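Local coordinates for angiopoietin-related protein 4 (PDB 6U1U) that inactivates lipoprotein lipase and so regulates clearance of triglyceride from the blood, the part described being its C-terminal fibrinogen-like domain with bound palmitic acid, at residues Cys4-Phe8 / Val30-Thr35; Trp57-Lys61 / Glu112-Tyr116; Arg85-Val91 / Met211-Met216; Leu93-Asn99 / Trp196-Arg200. All blocks are in the same frame, centred on the assembly; numbering follows the deposited sequence.

Interaction 1: Cys4-Phe8 / Val30-Thr35; sequences CQELF and VNCKMT
C4 and C32 face each other across helix 4-8 and strand 30-35, whose axes come within 8.8 Å at 48° between their N-to-C directions, near enough for a disulfide to span the gap. The bond joins C4 SG to C32 SG at 2.1 Å, with a CB-SG-SG-CB torsion of -78°. In both cysteines the sulfur lies beside the backbone N and anti to the carbonyl carbon, chi1 about -66° in both, which turns each SG into the space between helix and strand. Apolar groups pack round the bridge: V30 CG2 lies 3.7 Å from C4 SG, and L7 CD1 approaches C32 SG. M34 bends at chi2 and brings its methyl CE back to the helix, 3.7 Å from L7 CB, while its SD passes 4.1 Å from F8 CB. The ring of F8 reaches farther along the strand, with CE1 3.5 Å from T35 O. Strand 16-20 continues the apolar surround, since L7 touches F18 and I20. No hydrogen bond spans the two segments, so the N-terminal helix of this fibrinogen C-terminal domain is fastened here by one covalent bond set in side-chain packing.

Interaction 2: Trp57-Lys61 / Glu112-Tyr116; sequences WEAYK and EDTAY
E112 receives W57 and K61 on separate carboxylate oxygens, a simple case of one acid serving two donors of a helix. W57 NE1 donates to E112 OE1 at 3.0 Å with an N-H...O angle of 165°; the oxygen lies close to the indole plane and is met on its anti side, 24° out of the carboxylate plane. K61 NZ forms a salt bridge with E112 OE2 at 2.8 Å, coming from above the carboxylate plane. Both side chains leave helix 57-61 with CG anti to the backbone N, and the lysine then runs fully extended to carry its ammonium to the acid. Next to these polar bonds, W57 CZ2 comes 3.7 Å from Y116 CD2 at the edge of the tyrosine ring, and W57 CH2 lies 4.0 Å from A115 CB. K61 CG passes 3.5 Å from Y116 OH, a hydroxyl hydrogen-bonded to E76. Over one face of the Y116 ring sits E112 CA. In the next shell a water donates to both E58 OE2 and E112 OE1, bridging two carboxylates 4.6 Å apart. Were E112 an alanine, the indole N-H and the K61 ammonium would probably lose their shared acceptor, and the loop's hold on the helix would weaken. With three donors on its two oxygens, the carboxylate is likely to stay ionised, and it ties the loop between strands 100-109 and 118-120 to helix 57-62.

Interaction 3: Arg85-Val91 / Met211-Met216; sequences RNSRLAV and MLIQPM
R85 opens the pairing by laying one face of its guanidinium over P215 CB, 3.7 Å from NH2. N86 O accepts the backbone N of M216 at 2.7 Å. S87 opposes P215 as a non-hydrogen-bonded antiparallel pair, its OG turned back to R85 O. R88 and Q214 form a hydrogen-bonded pair, R88 N to Q214 O at 2.8 Å, their side chains alongside each other. With R88 CG anti to the carbonyl carbon (chi1 -50°) and the chain extended to NE, NH1 reaches Q214 OE1 in a weak bond of 2.9 Å, the planar groups 85° apart, while the guanidinium covers the terminal carboxyl carbon of M216. Q214 NE2 hydrogen-bonds the backbone oxygens of D37 and G39. Without the guanidinium, as with a leucine here, Q214 OE1 is likely to lose this donor and the M216 carboxyl its cover. L89 brings CD1 to L212 O at 3.4 Å. A90 and L212 form the next hydrogen-bonded pair, A90 N to L212 O at 2.7 Å; V91 opposes M211 as a non-hydrogen-bonded pair. Strand 87-94 lies between strands 208-215 and 100-109; the face bearing S87, I213 and P215 meets helix 75-82, and there L89 touches the palmitic acid.

Interaction 4: Leu93-Asn99 / Trp196-Arg200; sequences LRDWDGN and WKTWR. With PLM (palmitic acid), chain B.
D95 and W199 owe their meeting to first torsions: D95 CG sits between its backbone N and carbonyl carbon (chi1 68°), whereas W199 CG is anti to the backbone N (chi1 -170°), sending the indole toward the turn. The carboxylate and indole planes are 8° apart. W199 CH2 meets N99 O edge-on at 3.4 Å, and its CZ3 lies 3.7 Å from L93 CB. R200, bent at chi2, folds its guanidinium over W199, with W199 CE2 3.6 Å from the plane above its centre. From there it grips one oxygen side-on: NE reaches D95 OD2 at 3.0 Å, using the anti lone pair, and NH2 reaches the same OD2 at 3.1 Å, both within the guanidinium plane. The other oxygen, D95 OD1, takes the backbone N of D97, an Asx turn, and that of N99 from opposite faces, fixing the carboxylate within the type I turn D95-G98. L93 CD1 makes a CH-pi contact over the five-membered ring of W196, 4.0 Å from its centroid, while the far edge of that indole meets the palmitic acid, W196 CH2 to PLM CE at 3.6 Å. K197 NZ hydrogen-bonds both carboxyl oxygens of the palmitic acid. The contact therefore joins the hairpin between strands 87-94 and 100-109 to the short, weakly bonded helix 197-200 and the end of strand 195-196, whose W196 rests on L103 and F105 of strand 100-109.

All four contacts lie in one fibrinogen C-terminal domain. Interaction 1 closes first along the chain; interactions 2 and 3 then alternate their segments, and interaction 4 is nested inside the loop closed by interaction 3. Strand 87-94 serves both interactions 3 and 4, whose centres are 21 Å apart and which touch where V91 CG1 meets W196 CZ3. Interactions 1 and 3 have centres 12 Å apart, meet through K33 and L212, and reach the same antiparallel sheet. Interaction 2 stands apart, its centre 28 Å from that of interaction 4 across the chain's centre. The sheet thus links the N-terminal disulfide region to the side that holds palmitic acid.

Interaction 1: Cys4-Phe8 / Val30-Thr35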
# COMPACT_ATOMS: atom_id res chain seq x y z
N CYS A 4 -13.59 8.66 4.19
CA CYS A 4 -13.99 8.08 5.47
C CYS A 4 -13.89 9.09 6.61
O CYS A 4 -14.66 9.00 7.58
CB CYS A 4 -13.15 6.84 5.78
SG CYS A 4 -13.46 5.48 4.58
N GLN A 5 -12.96 10.04 6.55
CA GLN A 5 -12.88 11.04 7.63
C GLN A 5 -14.09 11.96 7.59
O GLN A 5 -14.63 12.34 8.65
CB GLN A 5 -11.55 11.82 7.54
CG GLN A 5 -11.46 13.07 8.45
CD GLN A 5 -11.60 12.73 9.92
OE1 GLN A 5 -11.41 11.59 10.32
NE2 GLN A 5 -11.92 13.74 10.75
N GLU A 6 -14.58 12.31 6.40
CA GLU A 6 -15.82 13.06 6.33
C GLU A 6 -16.97 12.27 6.93
O GLU A 6 -17.83 12.83 7.62
CB GLU A 6 -16.15 13.43 4.89
CG GLU A 6 -17.09 14.60 4.74
CD GLU A 6 -16.89 15.30 3.39
OE1 GLU A 6 -15.73 15.59 3.03
OE2 GLU A 6 -17.89 15.56 2.70
N LEU A 7 -17.02 10.96 6.64
CA LEU A 7 -18.08 10.13 7.23
C LEU A 7 -17.98 10.13 8.75
O LEU A 7 -18.99 10.19 9.45
CB LEU A 7 -17.98 8.71 6.71
CG LEU A 7 -18.68 8.50 5.37
CD1 LEU A 7 -18.25 7.14 4.77
CD2 LEU A 7 -20.18 8.54 5.61
N PHE A 8 -16.76 10.03 9.26
CA PHE A 8 -16.53 10.13 10.70
C PHE A 8 -17.03 11.46 11.23
O PHE A 8 -17.72 11.52 12.27
CB PHE A 8 -15.02 9.95 10.97
CG PHE A 8 -14.60 10.19 12.40
CD1 PHE A 8 -14.68 9.19 13.34
CD2 PHE A 8 -14.09 11.41 12.77
CE1 PHE A 8 -14.28 9.42 14.67
CE2 PHE A 8 -13.69 11.65 14.09
CZ PHE A 8 -13.78 10.65 15.02
N VAL A 30 -16.12 2.18 -0.32
CA VAL A 30 -14.81 1.99 0.31
C VAL A 30 -14.99 1.29 1.65
O VAL A 30 -16.09 1.26 2.22
CB VAL A 30 -14.03 3.30 0.53
CG1 VAL A 30 -13.58 3.87 -0.79
CG2 VAL A 30 -14.87 4.36 1.35
N ASN A 31 -13.89 0.73 2.15
CA ASN A 31 -13.86 0.13 3.48
C ASN A 31 -13.36 1.19 4.45
O ASN A 31 -12.21 1.60 4.34
CB ASN A 31 -12.89 -1.06 3.52
CG ASN A 31 -13.31 -2.19 2.61
OD1 ASN A 31 -13.17 -2.09 1.36
ND2 ASN A 31 -13.79 -3.28 3.21
N CYS A 32 -14.18 1.58 5.42
CA CYS A 32 -13.78 2.61 6.39
C CYS A 32 -13.48 1.95 7.71
O CYS A 32 -14.16 1.00 8.10
CB CYS A 32 -14.88 3.65 6.65
SG CYS A 32 -15.31 4.66 5.23
N LYS A 33 -12.46 2.46 8.39
CA LYS A 33 -12.16 2.03 9.75
C LYS A 33 -12.31 3.27 10.61
O LYS A 33 -11.61 4.26 10.40
CB LYS A 33 -10.74 1.44 9.86
CG LYS A 33 -10.45 0.93 11.28
CD LYS A 33 -9.03 0.42 11.45
CE LYS A 33 -8.85 -0.10 12.90
NZ LYS A 33 -7.50 -0.65 13.15
N MET A 34 -13.26 3.23 11.56
CA MET A 34 -13.53 4.39 12.42
C MET A 34 -12.81 4.17 13.76
O MET A 34 -13.02 3.15 14.41
CB MET A 34 -15.03 4.58 12.64
CG MET A 34 -15.82 4.77 11.29
SD MET A 34 -15.05 5.92 10.14
CE MET A 34 -16.46 6.30 9.06
N THR A 35 -11.92 5.09 14.11
CA THR A 35 -11.03 4.96 15.25
C THR A 35 -11.15 6.21 16.11
O THR A 35 -11.71 7.23 15.69
CB THR A 35 -9.56 4.80 14.78
OG1 THR A 35 -9.11 6.08 14.36
CG2 THR A 35 -9.47 3.79 13.61

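Interaction 2: Trp57-Lys61 / Glu112-Tyr116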
# COMPACT_ATOMS: atom_id res chain seq x y z
N TRP A 57 -0.57 -3.39 -14.48
CA TRP A 57 -0.79 -1.96 -14.16
C TRP A 57 -2.27 -1.61 -14.09
O TRP A 57 -2.67 -1.00 -13.14
CB TRP A 57 -0.10 -1.09 -15.20
CG TRP A 57 -0.21 0.36 -14.88
CD1 TRP A 57 -1.11 1.25 -15.36
CD2 TRP A 57 0.61 1.08 -13.95
NE1 TRP A 57 -0.91 2.47 -14.80
CE2 TRP A 57 0.14 2.40 -13.93
CE3 TRP A 57 1.68 0.73 -13.14
CZ2 TRP A 57 0.73 3.37 -13.14
CZ3 TRP A 57 2.26 1.69 -12.37
CH2 TRP A 57 1.79 2.99 -12.36
N GLU A 58 -3.03 -2.00 -15.10
CA GLU A 58 -4.41 -1.52 -15.09
C GLU A 58 -5.20 -2.05 -13.91
O GLU A 58 -6.12 -1.38 -13.43
CB GLU A 58 -5.11 -1.92 -16.40
CG GLU A 58 -4.66 -1.09 -17.61
CD GLU A 58 -4.89 0.42 -17.43
OE1 GLU A 58 -6.00 0.81 -17.00
OE2 GLU A 58 -3.96 1.21 -17.71
N ALA A 59 -4.87 -3.25 -13.44
CA ALA A 59 -5.56 -3.78 -12.28
C ALA A 59 -5.15 -3.04 -11.01
O ALA A 59 -5.96 -2.82 -10.12
CB ALA A 59 -5.28 -5.27 -12.10
N TYR A 60 -3.86 -2.69 -10.91
CA TYR A 60 -3.44 -1.94 -9.72
C TYR A 60 -3.98 -0.52 -9.77
O TYR A 60 -4.18 0.11 -8.73
CB TYR A 60 -1.90 -1.93 -9.60
CG TYR A 60 -1.46 -3.14 -8.80
CD1 TYR A 60 -1.47 -3.10 -7.39
CD2 TYR A 60 -1.11 -4.32 -9.42
CE1 TYR A 60 -1.14 -4.21 -6.63
CE2 TYR A 60 -0.76 -5.44 -8.65
CZ TYR A 60 -0.78 -5.37 -7.26
OH TYR A 60 -0.45 -6.50 -6.49
N LYS A 61 -4.22 -0.01 -10.98
CA LYS A 61 -4.82 1.32 -11.13
C LYS A 61 -6.29 1.31 -10.72
O LYS A 61 -6.76 2.21 -10.00
CB LYS A 61 -4.70 1.78 -12.59
CG LYS A 61 -5.34 3.14 -12.79
CD LYS A 61 -5.32 3.59 -14.28
CE LYS A 61 -6.06 4.92 -14.47
NZ LYS A 61 -6.11 5.35 -15.94
N GLU A 112 -1.64 9.71 -11.80
CA GLU A 112 -1.11 8.73 -12.76
C GLU A 112 0.00 9.33 -13.60
O GLU A 112 0.89 8.59 -14.04
CB GLU A 112 -2.20 8.15 -13.69
CG GLU A 112 -1.65 6.89 -14.41
CD GLU A 112 -2.59 6.16 -15.38
OE1 GLU A 112 -2.22 5.02 -15.79
OE2 GLU A 112 -3.66 6.72 -15.75
N ASP A 113 0.00 10.65 -13.77
CA ASP A 113 1.09 11.30 -14.51
C ASP A 113 2.42 11.27 -13.75
O ASP A 113 3.44 11.64 -14.34
CB ASP A 113 0.71 12.74 -14.84
CG ASP A 113 0.50 13.59 -13.61
OD1 ASP A 113 0.04 13.06 -12.56
OD2 ASP A 113 0.78 14.81 -13.68
N THR A 114 2.42 10.84 -12.48
CA THR A 114 3.65 10.53 -11.76
C THR A 114 3.85 9.02 -11.58
O THR A 114 4.71 8.62 -10.79
CB THR A 114 3.66 11.19 -10.38
OG1 THR A 114 2.75 10.48 -9.50
CG2 THR A 114 3.28 12.64 -10.44
N ALA A 115 3.11 8.18 -12.30
CA ALA A 115 3.05 6.74 -12.01
C ALA A 115 2.69 6.51 -10.54
O ALA A 115 3.23 5.60 -9.91
CB ALA A 115 4.36 6.01 -12.35
N TYR A 116 1.77 7.32 -10.03
CA TYR A 116 1.28 7.23 -8.65
C TYR A 116 2.44 7.17 -7.65
O TYR A 116 2.52 6.29 -6.79
CB TYR A 116 0.35 6.02 -8.48
CG TYR A 116 -0.90 6.10 -9.36
CD1 TYR A 116 -1.91 7.00 -9.07
CD2 TYR A 116 -1.06 5.27 -10.47
CE1 TYR A 116 -3.06 7.08 -9.85
CE2 TYR A 116 -2.22 5.34 -11.25
CZ TYR A 116 -3.20 6.25 -10.93
OH TYR A 116 -4.34 6.33 -11.69
O HOH W 1 -3.73 3.87 -17.85

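Interaction 3: Arg85-Val91 / Met211-Met216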
# COMPACT_ATOMS: atom_id res chain seq x y z
N ARG A 85 -3.13 16.41 -1.04
CA ARG A 85 -2.98 16.69 0.38
C ARG A 85 -1.93 15.81 1.03
O ARG A 85 -1.73 14.66 0.63
CB ARG A 85 -4.33 16.50 1.07
CG ARG A 85 -5.37 17.33 0.37
CD ARG A 85 -6.48 17.67 1.26
NE ARG A 85 -7.53 16.67 1.16
CZ ARG A 85 -8.38 16.43 2.16
NH1 ARG A 85 -8.29 17.12 3.29
NH2 ARG A 85 -9.31 15.49 2.02
N ASN A 86 -1.26 16.37 2.03
CA ASN A 86 -0.49 15.55 2.97
C ASN A 86 -1.44 14.57 3.64
O ASN A 86 -2.55 14.93 4.02
CB ASN A 86 0.19 16.47 4.01
CG ASN A 86 1.34 15.79 4.78
OD1 ASN A 86 1.90 14.77 4.36
ND2 ASN A 86 1.70 16.40 5.92
N SER A 87 -1.02 13.30 3.73
CA SER A 87 -1.89 12.23 4.18
C SER A 87 -1.13 11.34 5.15
O SER A 87 0.08 11.15 5.01
CB SER A 87 -2.41 11.39 2.99
OG SER A 87 -3.16 12.21 2.10
N ARG A 88 -1.84 10.77 6.12
CA ARG A 88 -1.24 9.75 6.97
C ARG A 88 -1.44 8.38 6.33
O ARG A 88 -2.56 8.03 5.97
CB ARG A 88 -1.89 9.74 8.37
CG ARG A 88 -1.96 11.13 9.00
CD ARG A 88 -2.58 11.12 10.42
NE ARG A 88 -2.42 12.44 11.01
CZ ARG A 88 -3.27 13.45 10.82
NH1 ARG A 88 -4.40 13.27 10.13
NH2 ARG A 88 -3.01 14.64 11.35
N LEU A 89 -0.35 7.63 6.20
CA LEU A 89 -0.40 6.26 5.65
C LEU A 89 -0.07 5.30 6.79
O LEU A 89 0.98 5.37 7.28
CB LEU A 89 0.63 6.11 4.53
CG LEU A 89 0.75 4.73 3.91
CD1 LEU A 89 -0.58 4.24 3.41
CD2 LEU A 89 1.74 4.74 2.77
N ALA A 90 -1.04 4.51 7.22
CA ALA A 90 -0.83 3.52 8.26
C ALA A 90 -0.52 2.16 7.64
O ALA A 90 -1.19 1.74 6.69
CB ALA A 90 -2.08 3.42 9.15
N VAL A 91 0.50 1.47 8.16
CA VAL A 91 0.91 0.18 7.63
C VAL A 91 0.87 -0.78 8.80
O VAL A 91 1.53 -0.53 9.82
CB VAL A 91 2.32 0.25 7.02
CG1 VAL A 91 2.78 -1.17 6.62
CG2 VAL A 91 2.33 1.18 5.78
N MET A 211 -3.19 -1.67 4.95
CA MET A 211 -2.72 -0.30 4.73
C MET A 211 -3.92 0.64 4.74
O MET A 211 -4.96 0.33 4.14
CB MET A 211 -1.98 -0.18 3.38
CG MET A 211 -0.84 -1.19 3.25
SD MET A 211 -0.10 -1.15 1.60
CE MET A 211 0.70 0.43 1.77
N LEU A 212 -3.79 1.76 5.45
CA LEU A 212 -4.90 2.69 5.56
C LEU A 212 -4.39 4.10 5.30
O LEU A 212 -3.24 4.40 5.58
CB LEU A 212 -5.52 2.65 6.97
CG LEU A 212 -5.91 1.23 7.44
CD1 LEU A 212 -4.75 0.66 8.27
CD2 LEU A 212 -7.17 1.30 8.33
N ILE A 213 -5.29 4.97 4.81
CA ILE A 213 -4.91 6.35 4.53
C ILE A 213 -5.91 7.30 5.17
O ILE A 213 -7.10 7.00 5.27
CB ILE A 213 -4.76 6.58 3.01
CG1 ILE A 213 -4.02 7.88 2.74
CG2 ILE A 213 -6.09 6.53 2.32
CD1 ILE A 213 -2.97 7.73 1.65
N GLN A 214 -5.40 8.46 5.61
CA GLN A 214 -6.24 9.52 6.18
C GLN A 214 -5.63 10.83 5.73
O GLN A 214 -4.60 11.25 6.27
CB GLN A 214 -6.29 9.44 7.70
CG GLN A 214 -7.17 10.51 8.34
CD GLN A 214 -7.07 10.43 9.83
OE1 GLN A 214 -6.09 10.91 10.41
NE2 GLN A 214 -8.05 9.78 10.48
N PRO A 215 -6.21 11.48 4.73
CA PRO A 215 -5.70 12.80 4.32
C PRO A 215 -5.79 13.80 5.46
O PRO A 215 -6.74 13.77 6.26
CB PRO A 215 -6.63 13.18 3.16
CG PRO A 215 -7.09 11.86 2.61
CD PRO A 215 -7.28 11.00 3.83
N MET A 216 -4.74 14.62 5.52
CA MET A 216 -4.40 15.77 6.39
C MET A 216 -3.64 15.38 7.64
O MET A 216 -2.42 15.15 7.57
CB MET A 216 -5.64 16.57 6.71
CG MET A 216 -6.02 17.40 5.53
SD MET A 216 -7.29 18.61 5.97
CE MET A 216 -6.38 19.72 7.06

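Interaction 4: Leu93-Asn99 / Trp196-Arg200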
# COMPACT_ATOMS: atom_id res chain seq x y z
N LEU A 93 1.15 -4.79 10.16
CA LEU A 93 1.77 -6.05 9.80
C LEU A 93 1.52 -7.08 10.90
O LEU A 93 1.50 -6.74 12.08
CB LEU A 93 3.29 -5.90 9.60
CG LEU A 93 3.77 -4.67 8.80
CD1 LEU A 93 5.30 -4.49 8.86
CD2 LEU A 93 3.30 -4.79 7.33
N ARG A 94 1.35 -8.35 10.50
CA ARG A 94 1.13 -9.42 11.47
C ARG A 94 2.03 -10.59 11.13
O ARG A 94 2.15 -10.96 9.95
CB ARG A 94 -0.35 -9.87 11.50
CG ARG A 94 -0.67 -10.90 12.59
CD ARG A 94 -2.08 -11.47 12.42
NE ARG A 94 -3.10 -10.42 12.30
CZ ARG A 94 -4.25 -10.55 11.65
NH1 ARG A 94 -4.55 -11.70 11.04
NH2 ARG A 94 -5.12 -9.53 11.60
N ASP A 95 2.68 -11.18 12.14
CA ASP A 95 3.54 -12.31 11.83
C ASP A 95 2.81 -13.58 12.22
O ASP A 95 1.64 -13.57 12.61
CB ASP A 95 4.92 -12.18 12.50
CG ASP A 95 4.88 -12.31 14.02
OD1 ASP A 95 3.89 -12.83 14.57
OD2 ASP A 95 5.85 -11.86 14.67
N TRP A 96 3.50 -14.71 12.06
CA TRP A 96 2.82 -15.99 12.23
C TRP A 96 2.74 -16.42 13.68
O TRP A 96 2.10 -17.44 13.98
CB TRP A 96 3.52 -17.04 11.40
CG TRP A 96 3.18 -16.89 9.94
CD1 TRP A 96 3.88 -16.17 9.02
CD2 TRP A 96 2.06 -17.45 9.24
NE1 TRP A 96 3.26 -16.24 7.80
CE2 TRP A 96 2.15 -17.02 7.91
CE3 TRP A 96 0.99 -18.27 9.62
CZ2 TRP A 96 1.22 -17.40 6.94
CZ3 TRP A 96 0.06 -18.64 8.66
CH2 TRP A 96 0.18 -18.21 7.33
N ASP A 97 3.30 -15.64 14.59
CA ASP A 97 3.07 -15.84 16.01
C ASP A 97 2.03 -14.88 16.57
O ASP A 97 1.89 -14.78 17.79
CB ASP A 97 4.37 -15.69 16.76
CG ASP A 97 5.29 -16.85 16.53
OD1 ASP A 97 4.80 -17.99 16.57
OD2 ASP A 97 6.50 -16.61 16.29
N GLY A 98 1.32 -14.16 15.71
CA GLY A 98 0.28 -13.26 16.15
C GLY A 98 0.73 -11.88 16.59
O GLY A 98 -0.12 -11.07 16.98
N ASN A 99 2.02 -11.58 16.52
CA ASN A 99 2.49 -10.24 16.83
C ASN A 99 2.05 -9.29 15.73
O ASN A 99 2.08 -9.64 14.55
CB ASN A 99 4.01 -10.20 16.94
CG ASN A 99 4.55 -11.19 17.94
OD1 ASN A 99 5.36 -12.07 17.60
ND2 ASN A 99 4.12 -11.04 19.18
N TRP A 196 8.45 -7.01 4.87
CA TRP A 196 8.83 -5.65 5.34
C TRP A 196 10.18 -5.88 6.03
O TRP A 196 10.18 -6.35 7.12
CB TRP A 196 7.79 -5.07 6.29
CG TRP A 196 8.00 -3.63 6.61
CD1 TRP A 196 8.78 -3.11 7.60
CD2 TRP A 196 7.39 -2.51 5.97
NE1 TRP A 196 8.72 -1.76 7.60
CE2 TRP A 196 7.88 -1.35 6.61
CE3 TRP A 196 6.50 -2.37 4.91
CZ2 TRP A 196 7.48 -0.08 6.23
CZ3 TRP A 196 6.10 -1.12 4.54
CH2 TRP A 196 6.61 0.00 5.18
N LYS A 197 11.26 -5.50 5.37
CA LYS A 197 12.58 -6.01 5.75
C LYS A 197 12.93 -5.64 7.18
O LYS A 197 13.37 -6.50 7.97
CB LYS A 197 13.63 -5.50 4.78
CG LYS A 197 15.08 -5.98 5.16
CD LYS A 197 16.04 -5.70 4.04
CE LYS A 197 16.45 -4.23 4.04
NZ LYS A 197 17.11 -3.81 2.76
N THR A 198 12.67 -4.39 7.58
CA THR A 198 13.13 -3.91 8.88
C THR A 198 12.33 -4.43 10.07
O THR A 198 12.74 -4.20 11.21
CB THR A 198 13.12 -2.38 8.92
OG1 THR A 198 11.82 -1.90 8.56
CG2 THR A 198 14.13 -1.83 7.95
N TRP A 199 11.21 -5.13 9.87
CA TRP A 199 10.54 -5.78 11.00
C TRP A 199 11.01 -7.23 11.14
O TRP A 199 11.80 -7.54 12.03
CB TRP A 199 9.02 -5.67 10.88
CG TRP A 199 8.32 -6.11 12.15
CD1 TRP A 199 8.71 -5.84 13.43
CD2 TRP A 199 7.13 -6.90 12.24
NE1 TRP A 199 7.84 -6.43 14.32
CE2 TRP A 199 6.87 -7.09 13.62
CE3 TRP A 199 6.27 -7.50 11.31
CZ2 TRP A 199 5.76 -7.80 14.08
CZ3 TRP A 199 5.16 -8.23 11.78
CH2 TRP A 199 4.93 -8.37 13.15
N ARG A 200 10.58 -8.12 10.25
CA ARG A 200 10.89 -9.53 10.43
C ARG A 200 11.96 -10.05 9.48
O ARG A 200 12.29 -11.25 9.54
CB ARG A 200 9.63 -10.38 10.30
CG ARG A 200 8.68 -10.25 11.49
CD ARG A 200 9.36 -10.65 12.78
NE ARG A 200 8.45 -10.60 13.92
CZ ARG A 200 8.69 -9.91 15.04
NH1 ARG A 200 9.82 -9.21 15.15
NH2 ARG A 200 7.82 -9.92 16.03
C1 PLM B . 16.30 -0.58 1.52
O1 PLM B . 16.40 -1.54 0.71
O2 PLM B . 16.39 -0.71 2.74
C2 PLM B . 16.11 0.82 0.95
C3 PLM B . 15.32 1.84 1.72
C4 PLM B . 14.55 2.77 0.79
C5 PLM B . 13.31 3.40 1.37
C6 PLM B . 12.24 3.76 0.36
C7 PLM B . 10.84 3.75 0.92
C8 PLM B . 9.72 3.55 -0.08
C9 PLM B . 9.29 2.13 -0.20
CA PLM B . 7.84 1.90 -0.14
CB PLM B . 7.19 2.14 1.16
CC PLM B . 5.73 2.26 1.03
CD PLM B . 4.98 2.15 2.29
CE PLM B . 5.57 2.94 3.38
CF PLM B . 4.91 4.22 3.70
CG PLM B . 5.75 5.41 3.37